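Local coordinates for PHOX (Pseudomonas fluorescens, PDB 4A9V), which catalyses hydrolysis of phosphate monoesters as an alkaline phosphatase, using a cofactor of iron and calcium held by a beta-propeller, at residues 193-196 with 197-200; 229-232 with 233-236; 309-312 with 313-316; 141-144 with 145-149; 464-467 with 468-471. One frame throughout, in Å; residues are numbered along the deposited sequence. Where two conformers were deposited one is given.

Interaction 1 of 5, residues 193-196 with 197-200; sequences EENF and TDCF. With FEO (mu-oxo-diiron), chain S.
D198 OD1, beside N195, is gripped by water 1 at 2.8 Å and by a salt bridge from R223 NE. The same water lies 2.8 Å from N195 OD1, linking the two side chains, although other acceptors compete for its protons. The amide and the carboxylate run side by side, their planes only 6° apart. N195 is the centre of an inverse gamma turn, after which the chain enters a short 3-10 turn. Here C199 N donates to F196 O at 3.2 Å, and D198 N donates to N195 O. Chi1 of F196, 68°, sets CG between the backbone N and the carbonyl carbon and turns the ring so that one face comes under T197 CG2. This CH-pi contact puts T197 CG2 3.7 Å from the centroid of the F196 ring. The hydroxyl branch of T197 is left to bond K271. F200 comes to the edge of the F196 ring, and its own edge meets the backbone, with F200 CD1 3.3 Å from F196 O. An alanine in place of F196 is likely to open a gap here, depriving T197 CG2 of its aromatic face and F200 CE1 of its neighbour. Just upstream, the extended side chain of E194 reaches the mu-oxo-diiron group, with OE1 2.0 Å from FE1 and OE2 2.1 Å from FE2. E90 and C179 also bind FE1, while E273, D292 and E387 bind FE2. A carboxylate suits this place because its two oxygens can bridge two metal ions joined by an oxo atom.

Interaction 2 of 5, residues 229-232 with 233-236; sequences PFDP and RFDM
D231 reaches over the start of a 3-10 turn and meets R233 and F234. Its CB lies 4.1 Å from F234 CD2, at the outer margin of packing. Chi1 of -173° carries CG away from the backbone N and over to the edge of the F234 ring, with carboxylate and ring planes almost perpendicular. At the tip the two oxygens part company. D231 OD1 accepts from R233 N at 3.0 Å, met from above the carboxylate plane, and so closes an Asx turn. D231 OD2 approaches the ring edge, 3.7 Å from F234 CE2, and accepts from water 4 at 2.6 Å. That water in turn accepts from R233 NE at 2.9 Å, lying at the edge of the guanidinium plane. One guanidinium face rests on F234 CZ. The far nitrogens of R233 turn to E242, in a salt bridge, and to G145 O and N146 OD1. The backbone continues the turn: F234 N donates to D231 O at 3.1 Å, and D235 N donates to P232 O. P232 suits its position, having no N-H to offer where the turn needs none, while L114 of helix 107-115 packs on D231 and F234. With D231 OD2 and R233 NE 4.5 Å apart, their opposite charges are coupled through water 4 instead of a direct salt bridge, an attraction that probably still favours the ionised forms of both.

Interaction 3 of 5, residues 309-312 with 313-316; sequences HRNA and KANR
N311 and K313 make the side-chain bond that crosses this turn: K313 NZ donates to N311 OD1 at 3.1 Å. The ammonium lies in the carbonyl plane of the amide, on a lone pair, at a C=O...N angle of 116°. To get there the lysine chain crosses the asparagine obliquely. It leaves with chi1 at 70° and runs extended until chi4 (28°) turns NZ onto the amide oxygen. Its CG also passes 3.5 Å from N311 OD1. Lysine is long enough to bring its ammonium to the amide two residues back, though the last torsion is away from a staggered value. A second group of bonds gathers on A312 O, which accepts from N315 N and from N315 ND2, each at 3.0 Å. Both donors come from the same face of the carbonyl plane, and A312 O lies somewhat out of the plane of the N315 amide. An asparagine suits this buried place because its OD1 can at the same time accept from N308 N, so that both ends of the amide are used. The side-chain bonds brace a short 3-10 turn in the loop joining strands 296-303 and 322-329, which pair antiparallel. The backbone bonds of the turn are N315 N to A312 O and A314 N to N311 O, the latter 3.0 Å, followed by R316 N to K313 O. The remaining contact is van der Waals: the A314 methyl, small enough for this exposed position, lies against the amide of N311, CB being 3.8 Å from ND2, and also touches N308.

Interaction 4 of 5, residues 141-144 with 145-149; sequences RRIH and GNSPL
H144 and S147 are the first and last residues of a type I beta turn, closed by S147 N donating to H144 O at 3.1 Å. A second bond runs the other way: H144 N donates to S147 OG at 2.8 Å, almost dead straight at 177°. Serine suits the position, being short enough for its hydroxyl to fold back on the backbone. A chi1 of 56° swings the imidazole so that its edge faces N146 N and one face meets S147 OG. Its ND1 accepts from N146 N at 3.1 Å, with the donor in the ring plane, while S147 OG sits 3.4 Å above the plane, over the ring centre. Further out, this turn carries the chain from strand 130-144, at the edge of one propeller sheet, into strand 148-152 of the next. I143 and L149 face I252 and V250 of strand 249-252. The guanidinium of R142 donates to the backbone oxygens of A115, Q63 and V119. Beside the turn, I143 CG2 and L149 CD1 meet 4.1 Å apart, their side chains crossing at about a right angle.

Interaction 5 of 5, residues 464-467 with 468-471; sequences GGSS and NITP
S466 and N468 are joined side chain to side chain across a type I beta turn that runs from S466 to I469. S466 OG donates to N468 OD1 at 2.7 Å, nearly in line with the amide C=O and tilted 16° from its plane. Similar first torsions bring the two groups to the same flank of the turn: OG of S466 (chi1 54°) and CG of N468 (chi1 51°) each stand between the backbone N and the carbonyl carbon, and the next torsion of N468 places OD1. Each has further work: S466 OG also accepts from V451 N, so the hydroxyl both donates and accepts, and N468 ND2 donates to F449 O and G519 O. Putting a leucine at N468 would probably leave S466 OG without its acceptor and F449 O and G519 O without this amide donor. The turn itself is closed by I469 N donating to S466 O at 2.9 Å. I469 packs over this bond, its CB 3.3 Å from S466 O and its branches lying against V450, P455 and F475, so a branched aliphatic chain fits the buried side. G465 takes a positive phi with an extended psi. A CB there would press on the carbonyl oxygen of G464 and on I469 CB, which is why only glycine is comfortable. The loop thus fastens to strand 443-451 through S466 and N468 while it leads on toward strand 478-483. Away from the S466-N468 bond, water 5 donates to G464 O at 2.8 Å and to I469 O at 3.0 Å, though other acceptors compete for its protons.

Overall arrangement
Interactions 1, 2 and 4 form one neighbourhood. The centres of 1 and 2 are 13 Å apart, and they touch: F200 packs on F234, and C199 O comes 3.6 Å from F234 CD1. Interaction 2 joins interaction 4 through R233, whose NH2 lies 2.8 Å from G145 O. Interactions 1 and 4 stay close without touching, their nearest atoms about 5 Å apart. Interaction 1 alone reaches the cofactor, through E194; the side chain of N195 is also about 8 Å from a bound calcium ion. Interactions 3 and 5 are loops remote from this group, with centres 32 and 35 Å from that of interaction 1 and 46 Å from each other.

Interaction 1 of 5, residues 193-196 with 197-200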
loop_
_atom_site.group_PDB
_atom_site.type_symbol
_atom_site.label_atom_id
_atom_site.label_comp_id
_atom_site.label_asym_id
_atom_site.label_seq_id
_atom_site.Cartn_x
_atom_site.Cartn_y
_atom_site.Cartn_z
ATOM N N GLU A 193 -4.619 5.561 -3.119
ATOM C CA GLU A 193 -5.289 6.266 -2.030
ATOM C C GLU A 193 -6.131 5.274 -1.240
ATOM O O GLU A 193 -7.051 4.667 -1.784
ATOM C CB GLU A 193 -6.170 7.383 -2.604
ATOM C CG GLU A 193 -5.354 8.446 -3.314
ATOM C CD GLU A 193 -6.153 9.414 -4.176
ATOM O OE1 GLU A 193 -7.371 9.229 -4.398
ATOM O OE2 GLU A 193 -5.528 10.396 -4.645
ATOM N N GLU A 194 -5.799 5.103 0.038
ATOM C CA GLU A 194 -6.409 4.062 0.874
ATOM C C GLU A 194 -7.422 4.684 1.852
ATOM O O GLU A 194 -8.578 4.861 1.492
ATOM C CB GLU A 194 -5.333 3.226 1.595
ATOM C CG GLU A 194 -5.902 2.076 2.417
ATOM C CD GLU A 194 -4.890 1.458 3.354
ATOM O OE1 GLU A 194 -3.978 2.181 3.811
ATOM O OE2 GLU A 194 -5.061 0.271 3.693
ATOM N N ASN A 195 -6.985 5.120 3.031
ATOM C CA ASN A 195 -7.917 5.588 4.066
ATOM C C ASN A 195 -8.274 7.066 3.913
ATOM O O ASN A 195 -8.293 7.846 4.878
ATOM C CB ASN A 195 -7.357 5.292 5.448
ATOM C CG ASN A 195 -7.363 3.810 5.752
ATOM O OD1 ASN A 195 -8.401 3.155 5.632
ATOM N ND2 ASN A 195 -6.199 3.254 6.036
ATOM N N PHE A 196 -8.649 7.424 2.693
ATOM C CA PHE A 196 -8.942 8.810 2.363
ATOM C C PHE A 196 -10.145 9.339 3.137
ATOM O O PHE A 196 -10.210 10.520 3.463
ATOM C CB PHE A 196 -9.158 8.981 0.853
ATOM C CG PHE A 196 -10.410 8.329 0.334
ATOM C CD1 PHE A 196 -10.437 6.989 -0.009
ATOM C CD2 PHE A 196 -11.553 9.079 0.138
ATOM C CE1 PHE A 196 -11.601 6.404 -0.475
ATOM C CE2 PHE A 196 -12.716 8.499 -0.321
ATOM C CZ PHE A 196 -12.742 7.163 -0.643
ATOM N N THR A 197 -11.102 8.464 3.421
ATOM C CA THR A 197 -12.331 8.859 4.097
ATOM C C THR A 197 -12.070 9.375 5.504
ATOM O O THR A 197 -12.845 10.183 6.012
ATOM C CB THR A 197 -13.324 7.686 4.168
ATOM O OG1 THR A 197 -12.670 6.551 4.741
ATOM C CG2 THR A 197 -13.824 7.312 2.787
ATOM N N ASP A 198 -10.976 8.931 6.122
ATOM C CA ASP A 198 -10.619 9.347 7.483
ATOM C C ASP A 198 -10.509 10.864 7.585
ATOM O O ASP A 198 -10.654 11.432 8.670
ATOM C CB ASP A 198 -9.271 8.747 7.887
ATOM C CG ASP A 198 -9.319 7.246 8.094
ATOM O OD1 ASP A 198 -10.382 6.623 7.877
ATOM O OD2 ASP A 198 -8.269 6.688 8.480
ATOM N N CYS A 199 -10.133 11.495 6.475
ATOM C CA CYS A 199 -9.764 12.906 6.448
ATOM C C CYS A 199 -10.963 13.838 6.361
ATOM O O CYS A 199 -10.799 15.050 6.444
ATOM C CB CYS A 199 -8.838 13.158 5.262
ATOM S SG CYS A 199 -7.298 12.237 5.347
ATOM N N PHE A 200 -12.146 13.277 6.124
ATOM C CA PHE A 200 -13.353 14.076 5.942
ATOM C C PHE A 200 -14.193 14.075 7.209
ATOM O O PHE A 200 -14.164 13.133 7.992
ATOM C CB PHE A 200 -14.163 13.525 4.770
ATOM C CG PHE A 200 -13.497 13.728 3.436
ATOM C CD1 PHE A 200 -12.479 12.883 3.013
ATOM C CD2 PHE A 200 -13.827 14.815 2.641
ATOM C CE1 PHE A 200 -11.808 13.127 1.831
ATOM C CE2 PHE A 200 -13.161 15.065 1.457
ATOM C CZ PHE A 200 -12.136 14.226 1.059
HETATM FE FE1 FEO S . -2.062 1.708 4.337
HETATM FE FE2 FEO S . -3.848 -1.271 4.343
HETATM O O FEO S . -2.347 -0.159 4.830
HETATM O O HOH W 1 -10.872 4.283 6.362
HETATM O O HOH W 2 -0.047 1.303 4.999
HETATM O O HOH W 3 -2.644 1.926 6.520
#

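Interaction 2 of 5, residues 229-232 with 233-236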
loop_
_atom_site.group_PDB
_atom_site.type_symbol
_atom_site.label_atom_id
_atom_site.label_comp_id
_atom_site.label_asym_id
_atom_site.label_seq_id
_atom_site.Cartn_x
_atom_site.Cartn_y
_atom_site.Cartn_z
ATOM N N PRO A 229 -12.443 21.408 10.363
ATOM C CA PRO A 229 -12.773 22.657 11.060
ATOM C C PRO A 229 -12.008 23.865 10.526
ATOM O O PRO A 229 -12.413 25.001 10.773
ATOM C CB PRO A 229 -12.376 22.366 12.512
ATOM C CG PRO A 229 -12.442 20.884 12.629
ATOM C CD PRO A 229 -11.953 20.387 11.303
ATOM N N PHE A 230 -10.952 23.627 9.752
ATOM C CA PHE A 230 -10.104 24.715 9.275
ATOM C C PHE A 230 -9.987 24.770 7.754
ATOM O O PHE A 230 -9.576 25.797 7.211
ATOM C CB PHE A 230 -8.718 24.625 9.910
ATOM C CG PHE A 230 -8.735 24.721 11.407
ATOM C CD1 PHE A 230 -8.957 25.937 12.027
ATOM C CD2 PHE A 230 -8.665 23.581 12.188
ATOM C CE1 PHE A 230 -9.079 26.021 13.399
ATOM C CE2 PHE A 230 -8.749 23.661 13.563
ATOM C CZ PHE A 230 -8.972 24.881 14.169
ATOM N N ASP A 231 -10.240 23.648 7.083
ATOM C CA ASP A 231 -10.213 23.598 5.616
ATOM C C ASP A 231 -11.536 23.036 5.103
ATOM O O ASP A 231 -11.808 21.848 5.252
ATOM C CB ASP A 231 -9.034 22.757 5.113
ATOM C CG ASP A 231 -8.882 22.815 3.609
ATOM O OD1 ASP A 231 -9.875 23.151 2.926
ATOM O OD2 ASP A 231 -7.801 22.446 3.096
ATOM N N PRO A 232 -12.407 23.912 4.577
ATOM C CA PRO A 232 -13.761 23.477 4.248
ATOM C C PRO A 232 -13.844 22.493 3.087
ATOM O O PRO A 232 -14.897 21.891 2.880
ATOM C CB PRO A 232 -14.480 24.777 3.885
ATOM C CG PRO A 232 -13.404 25.748 3.551
ATOM C CD PRO A 232 -12.231 25.362 4.399
ATOM N N ARG A 233 -12.733 22.267 2.384
ATOM C CA ARG A 233 -12.703 21.250 1.345
ATOM C C ARG A 233 -13.064 19.874 1.917
ATOM O O ARG A 233 -13.589 19.020 1.211
ATOM C CB ARG A 233 -11.325 21.222 0.682
ATOM C CG ARG A 233 -11.226 20.273 -0.502
ATOM C CD ARG A 233 -10.046 20.587 -1.408
ATOM N NE ARG A 233 -8.757 20.342 -0.770
ATOM C CZ ARG A 233 -7.965 19.319 -1.070
ATOM N NH1 ARG A 233 -8.464 18.242 -1.663
ATOM N NH2 ARG A 233 -6.680 19.361 -0.752
ATOM N N PHE A 234 -12.769 19.685 3.197
ATOM C CA PHE A 234 -12.969 18.415 3.884
ATOM C C PHE A 234 -14.256 18.372 4.712
ATOM O O PHE A 234 -14.518 17.383 5.409
ATOM C CB PHE A 234 -11.753 18.126 4.765
ATOM C CG PHE A 234 -10.486 17.920 3.974
ATOM C CD1 PHE A 234 -10.249 16.724 3.328
ATOM C CD2 PHE A 234 -9.660 18.990 3.676
ATOM C CE1 PHE A 234 -9.188 16.584 2.455
ATOM C CE2 PHE A 234 -8.592 18.859 2.802
ATOM C CZ PHE A 234 -8.371 17.659 2.174
ATOM N N ASP A 235 -15.046 19.448 4.636
ATOM C CA ASP A 235 -16.321 19.553 5.344
ATOM C C ASP A 235 -17.458 19.094 4.441
ATOM O O ASP A 235 -17.824 19.780 3.480
ATOM C CB ASP A 235 -16.532 21.003 5.776
ATOM C CG ASP A 235 -17.821 21.213 6.555
ATOM O OD1 ASP A 235 -18.606 20.248 6.721
ATOM O OD2 ASP A 235 -18.019 22.348 7.033
ATOM N N MET A 236 -17.980 17.907 4.736
ATOM C CA MET A 236 -19.027 17.292 3.925
ATOM C C MET A 236 -20.341 18.070 3.906
ATOM O O MET A 236 -21.167 17.840 3.025
ATOM C CB MET A 236 -19.292 15.867 4.406
ATOM C CG MET A 236 -18.120 14.928 4.204
ATOM S SD MET A 236 -17.918 14.475 2.471
ATOM C CE MET A 236 -19.384 13.490 2.182
HETATM O O HOH W 4 -7.282 22.428 0.535
#

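Interaction 3 of 5, residues 309-312 with 313-316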
loop_
_atom_site.group_PDB
_atom_site.type_symbol
_atom_site.label_atom_id
_atom_site.label_comp_id
_atom_site.label_asym_id
_atom_site.label_seq_id
_atom_site.Cartn_x
_atom_site.Cartn_y
_atom_site.Cartn_z
ATOM N N HIS A 309 5.463 -1.672 -25.772
ATOM C CA HIS A 309 6.695 -1.744 -24.988
ATOM C C HIS A 309 7.770 -0.841 -25.532
ATOM O O HIS A 309 8.538 -0.261 -24.763
ATOM C CB HIS A 309 7.193 -3.177 -24.894
ATOM C CG HIS A 309 6.368 -4.040 -23.978
ATOM N ND1 HIS A 309 6.437 -3.945 -22.633
ATOM C CD2 HIS A 309 5.370 -4.960 -24.255
ATOM C CE1 HIS A 309 5.575 -4.815 -22.083
ATOM N NE2 HIS A 309 4.904 -5.416 -23.073
ATOM N N ARG A 310 7.833 -0.682 -26.854
ATOM C CA ARG A 310 8.952 0.023 -27.487
ATOM C C ARG A 310 8.790 1.532 -27.475
ATOM O O ARG A 310 9.759 2.262 -27.694
ATOM C CB ARG A 310 9.141 -0.463 -28.921
ATOM C CG ARG A 310 9.752 -1.841 -28.983
ATOM C CD ARG A 310 9.600 -2.468 -30.356
ATOM N NE ARG A 310 10.232 -3.777 -30.410
ATOM C CZ ARG A 310 9.719 -4.891 -29.904
ATOM N NH1 ARG A 310 8.486 -4.912 -29.418
ATOM N NH2 ARG A 310 10.447 -5.999 -29.922
ATOM N N ASN A 311 7.564 1.990 -27.264
ATOM C CA ASN A 311 7.223 3.403 -27.374
ATOM C C ASN A 311 6.416 3.810 -26.135
ATOM O O ASN A 311 5.185 3.778 -26.135
ATOM C CB ASN A 311 6.406 3.626 -28.651
ATOM C CG ASN A 311 6.211 5.089 -28.981
ATOM O OD1 ASN A 311 6.618 5.973 -28.229
ATOM N ND2 ASN A 311 5.489 5.347 -30.066
ATOM N N ALA A 312 7.117 4.088 -25.042
ATOM C CA ALA A 312 6.473 4.201 -23.737
ATOM C C ALA A 312 5.341 5.224 -23.755
ATOM O O ALA A 312 4.283 4.989 -23.170
ATOM C CB ALA A 312 7.500 4.579 -22.682
ATOM N N LYS A 313 5.594 6.384 -24.355
ATOM C CA LYS A 313 4.645 7.485 -24.318
ATOM C C LYS A 313 3.353 7.161 -25.067
ATOM O O LYS A 313 2.325 7.793 -24.823
ATOM C CB LYS A 313 5.280 8.760 -24.878
ATOM C CG LYS A 313 5.525 8.732 -26.380
ATOM C CD LYS A 313 6.349 9.929 -26.833
ATOM C CE LYS A 313 6.880 9.748 -28.248
ATOM N NZ LYS A 313 6.011 8.869 -29.080
ATOM N N ALA A 314 3.380 6.147 -25.929
ATOM C CA ALA A 314 2.170 5.734 -26.635
ATOM C C ALA A 314 1.127 5.136 -25.689
ATOM O O ALA A 314 -0.028 4.964 -26.062
ATOM C CB ALA A 314 2.507 4.751 -27.740
ATOM N N ASN A 315 1.546 4.815 -24.470
ATOM C CA ASN A 315 0.658 4.227 -23.460
ATOM C C ASN A 315 -0.004 5.265 -22.562
ATOM O O ASN A 315 -0.558 4.921 -21.519
ATOM C CB ASN A 315 1.446 3.246 -22.595
ATOM C CG ASN A 315 2.064 2.136 -23.411
ATOM O OD1 ASN A 315 1.363 1.269 -23.933
ATOM N ND2 ASN A 315 3.377 2.209 -23.608
ATOM N N ARG A 316 -0.008 6.522 -22.999
ATOM C CA ARG A 316 -0.514 7.615 -22.178
ATOM C C ARG A 316 -1.873 7.278 -21.555
ATOM O O ARG A 316 -2.132 7.612 -20.400
ATOM C CB ARG A 316 -0.627 8.880 -23.024
ATOM C CG ARG A 316 -1.020 10.120 -22.242
ATOM C CD ARG A 316 -1.345 11.276 -23.175
ATOM N NE ARG A 316 -2.597 11.042 -23.888
ATOM C CZ ARG A 316 -2.898 11.564 -25.075
ATOM N NH1 ARG A 316 -2.137 12.520 -25.592
ATOM N NH2 ARG A 316 -4.057 11.268 -25.650
#

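Interaction 4 of 5, residues 141-144 with 145-149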
loop_
_atom_site.group_PDB
_atom_site.type_symbol
_atom_site.label_atom_id
_atom_site.label_comp_id
_atom_site.label_asym_id
_atom_site.label_seq_id
_atom_site.Cartn_x
_atom_site.Cartn_y
_atom_site.Cartn_z
ATOM N N ARG A 141 10.984 15.755 -6.171
ATOM C CA ARG A 141 9.677 16.380 -6.238
ATOM C C ARG A 141 8.815 15.916 -5.085
ATOM O O ARG A 141 8.799 14.733 -4.758
ATOM C CB ARG A 141 9.018 15.996 -7.562
ATOM C CG ARG A 141 7.708 16.687 -7.817
ATOM C CD ARG A 141 7.084 16.199 -9.105
ATOM N NE ARG A 141 5.858 16.924 -9.361
ATOM C CZ ARG A 141 5.129 16.809 -10.457
ATOM N NH1 ARG A 141 5.387 15.840 -11.328
ATOM N NH2 ARG A 141 4.091 17.619 -10.627
ATOM N N ARG A 142 8.032 16.836 -4.534
ATOM C CA ARG A 142 6.882 16.485 -3.706
ATOM C C ARG A 142 5.590 16.634 -4.495
ATOM O O ARG A 142 5.320 17.683 -5.076
ATOM C CB ARG A 142 6.815 17.348 -2.447
ATOM C CG ARG A 142 7.844 17.015 -1.383
ATOM C CD ARG A 142 7.840 15.552 -0.959
ATOM N NE ARG A 142 6.506 14.998 -0.745
ATOM C CZ ARG A 142 5.670 15.408 0.202
ATOM N NH1 ARG A 142 6.098 16.186 1.185
ATOM N NH2 ARG A 142 4.396 15.041 0.178
ATOM N N ILE A 143 4.764 15.598 -4.423
ATOM C CA ILE A 143 3.361 15.675 -4.753
ATOM C C ILE A 143 2.630 15.494 -3.432
ATOM O O ILE A 143 2.958 14.584 -2.673
ATOM C CB ILE A 143 2.982 14.578 -5.764
ATOM C CG1 ILE A 143 3.784 14.773 -7.059
ATOM C CG2 ILE A 143 1.491 14.598 -6.043
ATOM C CD1 ILE A 143 3.975 13.529 -7.889
ATOM N N HIS A 144 1.815 16.463 -3.056
ATOM C CA HIS A 144 1.230 16.437 -1.728
ATOM C C HIS A 144 -0.261 16.632 -1.756
ATOM O O HIS A 144 -0.890 16.659 -2.823
ATOM C CB HIS A 144 1.920 17.462 -0.827
ATOM C CG HIS A 144 1.897 18.861 -1.373
ATOM N ND1 HIS A 144 0.756 19.571 -1.495
ATOM C CD2 HIS A 144 2.920 19.669 -1.852
ATOM C CE1 HIS A 144 1.035 20.767 -2.031
ATOM N NE2 HIS A 144 2.364 20.835 -2.229
ATOM N N GLY A 145 -0.855 16.743 -0.575
ATOM C CA GLY A 145 -2.302 16.746 -0.444
ATOM C C GLY A 145 -3.010 17.974 -0.983
ATOM O O GLY A 145 -4.237 17.964 -1.093
ATOM N N ASN A 146 -2.247 18.992 -1.383
ATOM C CA ASN A 146 -2.809 20.164 -2.062
ATOM C C ASN A 146 -2.313 20.346 -3.506
ATOM O O ASN A 146 -2.650 21.341 -4.139
ATOM C CB ASN A 146 -2.547 21.445 -1.253
ATOM C CG ASN A 146 -3.550 21.643 -0.131
ATOM O OD1 ASN A 146 -4.761 21.624 -0.361
ATOM N ND2 ASN A 146 -3.050 21.896 1.077
ATOM N N SER A 147 -1.584 19.374 -4.057
ATOM C CA SER A 147 -1.031 19.536 -5.402
ATOM C C SER A 147 -2.129 19.487 -6.465
ATOM O O SER A 147 -3.050 18.685 -6.366
ATOM C CB SER A 147 -0.008 18.446 -5.692
ATOM O OG SER A 147 1.126 18.540 -4.841
ATOM N N PRO A 148 -1.950 20.226 -7.568
ATOM C CA PRO A 148 -2.958 20.172 -8.621
ATOM C C PRO A 148 -2.837 18.914 -9.480
ATOM O O PRO A 148 -1.819 18.709 -10.133
ATOM C CB PRO A 148 -2.681 21.436 -9.438
ATOM C CG PRO A 148 -1.244 21.748 -9.193
ATOM C CD PRO A 148 -0.967 21.298 -7.786
ATOM N N LEU A 149 -3.886 18.095 -9.480
ATOM C CA LEU A 149 -3.919 16.840 -10.228
ATOM C C LEU A 149 -5.077 16.842 -11.221
ATOM O O LEU A 149 -6.002 17.642 -11.122
ATOM C CB LEU A 149 -4.084 15.644 -9.275
ATOM C CG LEU A 149 -2.831 14.996 -8.698
ATOM C CD1 LEU A 149 -1.872 15.953 -8.022
ATOM C CD2 LEU A 149 -3.186 13.867 -7.747
#

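Interaction 5 of 5, residues 464-467 with 468-471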
loop_
_atom_site.group_PDB
_atom_site.type_symbol
_atom_site.label_atom_id
_atom_site.label_comp_id
_atom_site.label_asym_id
_atom_site.label_seq_id
_atom_site.Cartn_x
_atom_site.Cartn_y
_atom_site.Cartn_z
ATOM N N GLY A 464 -2.908 -21.666 15.978
ATOM C CA GLY A 464 -1.490 -22.007 15.882
ATOM C C GLY A 464 -0.885 -21.823 14.498
ATOM O O GLY A 464 0.332 -21.923 14.332
ATOM N N GLY A 465 -1.730 -21.591 13.499
ATOM C CA GLY A 465 -1.263 -21.358 12.139
ATOM C C GLY A 465 -1.057 -22.644 11.358
ATOM O O GLY A 465 -1.210 -23.759 11.873
ATOM N N SER A 466 -0.630 -22.488 10.114
ATOM C CA SER A 466 -0.292 -23.614 9.267
ATOM C C SER A 466 1.118 -24.126 9.559
ATOM O O SER A 466 1.882 -23.520 10.312
ATOM C CB SER A 466 -0.431 -23.220 7.790
ATOM O OG SER A 466 0.328 -22.056 7.487
ATOM N N SER A 467 1.441 -25.271 8.975
ATOM C CA SER A 467 2.599 -26.018 9.428
ATOM C C SER A 467 3.926 -25.346 9.080
ATOM O O SER A 467 4.970 -25.737 9.608
ATOM C CB SER A 467 2.568 -27.420 8.839
ATOM O OG SER A 467 2.553 -27.352 7.426
ATOM N N ASN A 468 3.910 -24.421 8.123
ATOM C CA ASN A 468 5.099 -23.631 7.811
ATOM C C ASN A 468 5.335 -22.456 8.762
ATOM O O ASN A 468 6.360 -21.762 8.665
ATOM C CB ASN A 468 5.131 -23.194 6.329
ATOM C CG ASN A 468 3.844 -22.529 5.834
ATOM O OD1 ASN A 468 2.747 -22.711 6.377
ATOM N ND2 ASN A 468 3.972 -21.832 4.703
ATOM N N ILE A 469 4.447 -22.305 9.740
ATOM C CA ILE A 469 4.672 -21.432 10.887
ATOM C C ILE A 469 5.182 -22.266 12.061
ATOM O O ILE A 469 4.580 -23.275 12.421
ATOM C CB ILE A 469 3.365 -20.717 11.302
ATOM C CG1 ILE A 469 2.859 -19.810 10.175
ATOM C CG2 ILE A 469 3.577 -19.925 12.580
ATOM C CD1 ILE A 469 3.819 -18.706 9.782
ATOM N N THR A 470 6.218 -21.766 12.719
ATOM C CA THR A 470 6.812 -22.428 13.868
ATOM C C THR A 470 6.979 -21.437 15.010
ATOM O O THR A 470 6.952 -20.229 14.786
ATOM C CB THR A 470 8.201 -22.989 13.526
ATOM O OG1 THR A 470 9.122 -21.903 13.367
ATOM C CG2 THR A 470 8.158 -23.830 12.258
ATOM N N PRO A 471 7.327 -21.937 16.206
ATOM C CA PRO A 471 7.606 -20.988 17.274
ATOM C C PRO A 471 8.804 -20.091 16.989
ATOM O O PRO A 471 8.885 -18.990 17.533
ATOM C CB PRO A 471 7.859 -21.895 18.481
ATOM C CG PRO A 471 6.967 -23.062 18.218
ATOM C CD PRO A 471 7.101 -23.295 16.733
HETATM O O HOH W 5 1.865 -24.068 13.321
#